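Long-range contact in DNA endonuclease I-HmuI (Bacillus phage SPO1, PDB 1U3E), which is an intron-encoded homing endonuclease of the HNH family that binds its DNA target and probably cleaves it: residues Val155-Arg160 with Phe168-Asn173. Residues are numbered along the deposited sequence; the frame is centred on the assembly and turned at random.
Sequences VLKGHR and FRYKLN. With nucleotides of chain A; nucleotides of chain B.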
# COMPACT_ATOMS: atom_id res chain seq x y z
N VAL D 155 -34.29 1.42 -7.13
CA VAL D 155 -34.82 2.59 -7.78
C VAL D 155 -33.69 3.47 -8.25
O VAL D 155 -33.74 3.99 -9.37
CB VAL D 155 -35.72 3.40 -6.84
CG1 VAL D 155 -36.31 4.63 -7.51
CG2 VAL D 155 -36.81 2.51 -6.28
N LEU D 156 -32.67 3.65 -7.42
CA LEU D 156 -31.54 4.48 -7.79
C LEU D 156 -30.84 3.98 -9.06
O LEU D 156 -30.39 4.78 -9.87
CB LEU D 156 -30.53 4.54 -6.63
CG LEU D 156 -30.80 5.36 -5.36
CD1 LEU D 156 -29.84 4.91 -4.25
CD2 LEU D 156 -30.62 6.84 -5.64
N LYS D 157 -30.76 2.66 -9.24
CA LYS D 157 -30.11 2.07 -10.41
C LYS D 157 -31.00 1.95 -11.63
O LYS D 157 -30.53 1.65 -12.73
CB LYS D 157 -29.56 0.68 -10.08
CG LYS D 157 -28.50 0.65 -9.00
CD LYS D 157 -27.26 1.44 -9.39
CE LYS D 157 -26.20 1.33 -8.31
NZ LYS D 157 -24.84 1.54 -8.88
N GLY D 158 -32.30 2.15 -11.45
CA GLY D 158 -33.23 2.07 -12.56
C GLY D 158 -33.80 0.65 -12.72
O GLY D 158 -34.34 0.31 -13.76
N HIS D 159 -33.67 -0.15 -11.67
CA HIS D 159 -34.18 -1.50 -11.68
C HIS D 159 -35.64 -1.54 -11.23
O HIS D 159 -36.36 -2.50 -11.49
CB HIS D 159 -33.31 -2.36 -10.79
CG HIS D 159 -31.88 -2.37 -11.26
ND1 HIS D 159 -31.50 -2.32 -12.59
CD2 HIS D 159 -30.73 -2.48 -10.55
CE1 HIS D 159 -30.19 -2.39 -12.68
NE2 HIS D 159 -29.69 -2.49 -11.46
N ARG D 160 -36.05 -0.52 -10.55
CA ARG D 160 -37.41 -0.34 -10.10
C ARG D 160 -37.68 1.13 -10.24
O ARG D 160 -36.79 1.95 -10.00
CB ARG D 160 -37.61 -0.79 -8.65
CG ARG D 160 -37.48 -2.29 -8.44
CD ARG D 160 -38.66 -3.05 -9.02
NE ARG D 160 -38.74 -4.41 -8.45
CZ ARG D 160 -39.27 -4.65 -7.25
NH1 ARG D 160 -39.74 -3.65 -6.52
NH2 ARG D 160 -39.31 -5.90 -6.77
N PHE D 168 -36.17 7.72 -6.16
CA PHE D 168 -34.88 8.21 -5.74
C PHE D 168 -33.93 8.47 -6.88
O PHE D 168 -34.04 7.84 -7.93
CB PHE D 168 -34.28 7.23 -4.72
CG PHE D 168 -35.30 6.78 -3.70
CD1 PHE D 168 -36.19 5.76 -4.02
CD2 PHE D 168 -35.40 7.40 -2.46
CE1 PHE D 168 -37.16 5.37 -3.10
CE2 PHE D 168 -36.36 7.02 -1.54
CZ PHE D 168 -37.25 6.00 -1.86
N ARG D 169 -33.02 9.42 -6.69
CA ARG D 169 -32.04 9.78 -7.69
C ARG D 169 -30.81 10.28 -6.95
O ARG D 169 -30.94 10.95 -5.94
CB ARG D 169 -32.58 10.86 -8.62
CG ARG D 169 -33.90 10.54 -9.27
CD ARG D 169 -33.78 9.32 -10.18
NE ARG D 169 -34.81 8.32 -9.89
CZ ARG D 169 -35.94 8.17 -10.57
NH1 ARG D 169 -36.19 8.95 -11.60
NH2 ARG D 169 -36.83 7.25 -10.22
N TYR D 170 -29.62 9.94 -7.44
CA TYR D 170 -28.38 10.37 -6.78
C TYR D 170 -28.13 11.86 -6.87
O TYR D 170 -28.54 12.52 -7.83
CB TYR D 170 -27.17 9.67 -7.39
CG TYR D 170 -27.23 8.18 -7.38
CD1 TYR D 170 -27.73 7.48 -8.47
CD2 TYR D 170 -26.74 7.46 -6.30
CE1 TYR D 170 -27.73 6.09 -8.49
CE2 TYR D 170 -26.73 6.08 -6.30
CZ TYR D 170 -27.21 5.40 -7.40
OH TYR D 170 -27.14 4.02 -7.41
N LYS D 171 -27.45 12.40 -5.88
CA LYS D 171 -27.13 13.80 -5.89
C LYS D 171 -25.77 13.85 -6.58
O LYS D 171 -24.78 13.40 -6.02
CB LYS D 171 -27.00 14.34 -4.47
CG LYS D 171 -27.26 15.83 -4.34
CD LYS D 171 -26.46 16.64 -5.36
CE LYS D 171 -26.88 18.11 -5.37
NZ LYS D 171 -26.66 18.79 -4.06
N LEU D 172 -25.73 14.38 -7.80
CA LEU D 172 -24.46 14.47 -8.53
C LEU D 172 -23.73 15.75 -8.16
O LEU D 172 -24.33 16.71 -7.68
CB LEU D 172 -24.72 14.43 -10.03
CG LEU D 172 -25.68 13.33 -10.48
CD1 LEU D 172 -25.88 13.42 -11.98
CD2 LEU D 172 -25.14 11.98 -10.08
N ASN D 173 -22.42 15.76 -8.40
CA ASN D 173 -21.59 16.92 -8.08
C ASN D 173 -21.51 17.14 -6.57
O ASN D 173 -22.48 17.59 -5.94
CB ASN D 173 -22.13 18.17 -8.78
CG ASN D 173 -21.37 19.43 -8.39
OD1 ASN D 173 -21.50 19.92 -7.27
ND2 ASN D 173 -20.57 19.96 -9.31
P DT A 24 -25.08 2.08 -4.86
OP1 DT A 24 -24.34 2.76 -5.94
OP2 DT A 24 -26.35 2.65 -4.36
O5' DT A 24 -25.37 0.60 -5.33
C5' DT A 24 -25.19 -0.45 -4.42
C4' DT A 24 -24.85 -1.71 -5.16
O4' DT A 24 -24.71 -2.72 -4.14
C3' DT A 24 -26.01 -2.16 -6.04
O3' DT A 24 -25.58 -2.83 -7.23
C2' DT A 24 -26.84 -3.01 -5.10
C1' DT A 24 -25.80 -3.62 -4.18
N1 DT A 24 -26.28 -3.83 -2.81
C2 DT A 24 -26.16 -5.09 -2.29
O2 DT A 24 -25.63 -6.01 -2.90
N3 DT A 24 -26.69 -5.25 -1.04
C4 DT A 24 -27.30 -4.29 -0.26
O4 DT A 24 -27.74 -4.59 0.86
C5 DT A 24 -27.37 -2.98 -0.85
C7 DT A 24 -28.01 -1.87 -0.08
C6 DT A 24 -26.85 -2.81 -2.08
P DT B 7 -46.63 -1.00 -8.14
OP1 DT B 7 -47.58 -0.13 -7.41
OP2 DT B 7 -45.93 -0.48 -9.34
O5' DT B 7 -45.50 -1.47 -7.12
C5' DT B 7 -45.41 -2.81 -6.72
C4' DT B 7 -45.79 -2.96 -5.27
O4' DT B 7 -45.80 -4.37 -4.99
C3' DT B 7 -44.78 -2.36 -4.30
O3' DT B 7 -45.38 -1.86 -3.10
C2' DT B 7 -43.80 -3.49 -4.07
C1' DT B 7 -44.66 -4.75 -4.23
N1 DT B 7 -43.96 -5.80 -5.00
C2 DT B 7 -43.79 -7.06 -4.46
O2 DT B 7 -44.21 -7.39 -3.37
N3 DT B 7 -43.10 -7.93 -5.27
C4 DT B 7 -42.57 -7.67 -6.52
O4 DT B 7 -41.96 -8.55 -7.12
C5 DT B 7 -42.79 -6.33 -7.01
C7 DT B 7 -42.26 -5.96 -8.36
C6 DT B 7 -43.47 -5.48 -6.24
P DG B 8 -44.51 -0.97 -2.10
OP1 DG B 8 -45.40 -0.17 -1.24
OP2 DG B 8 -43.48 -0.30 -2.91
O5' DG B 8 -43.81 -2.08 -1.20
C5' DG B 8 -44.62 -2.99 -0.48
C4' DG B 8 -43.78 -3.90 0.39
O4' DG B 8 -43.26 -5.00 -0.40
C3' DG B 8 -42.56 -3.18 0.96
O3' DG B 8 -42.22 -3.79 2.21
C2' DG B 8 -41.50 -3.47 -0.10
C1' DG B 8 -41.86 -4.89 -0.47
N9 DG B 8 -41.37 -5.44 -1.73
C8 DG B 8 -41.13 -4.76 -2.90
N7 DG B 8 -40.56 -5.50 -3.81
C5 DG B 8 -40.45 -6.76 -3.23
C6 DG B 8 -39.90 -7.96 -3.73
O6 DG B 8 -39.38 -8.17 -4.84
N1 DG B 8 -39.98 -8.99 -2.81
C2 DG B 8 -40.53 -8.89 -1.57
N2 DG B 8 -40.53 -10.02 -0.83
N3 DG B 8 -41.05 -7.77 -1.07
C4 DG B 8 -40.97 -6.75 -1.95
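L156 CD2 sits over the centre of the Y170 ring in a CH-pi contact, 3.8 Å from the centroid and 3° off the ring normal. From the same leucine, CB reaches Y170 CZ at 3.5 Å, while CD2 also rests on F168 CB, so L156 packs on both F168 and Y170 of strand 167-170. V155 meets F168 differently: with CG1 anti to the backbone N (chi1 -179°), that methyl lies at the edge of the phenyl ring, 3.7 Å from F168 CD1. I123 and V125 of strand 123-126 extend this apolar layer, which seats the last turn of helix 149-157 on the sheet of the C-terminal helix-turn-helix DNA-binding domain. The helix stops at G158 in a Schellman motif, G158 N bonding to V155 O.

K157 bends at chi2 and runs past Y170 OH. Both reach the phosphate of DT24 of chain A by weak hydrogen bonds, K157 NZ to OP1 at 3.2 Å and Y170 OH to OP2 at 3.4 Å. R160, which does not touch 168-173, turns to the second DNA strand, its NH2 bonding DG8 of chain B N7 at 3.2 Å. Helix and strand thus meet mainly through apolar side chains, while K157 and Y170 share one phosphate and R160 reads a guanine.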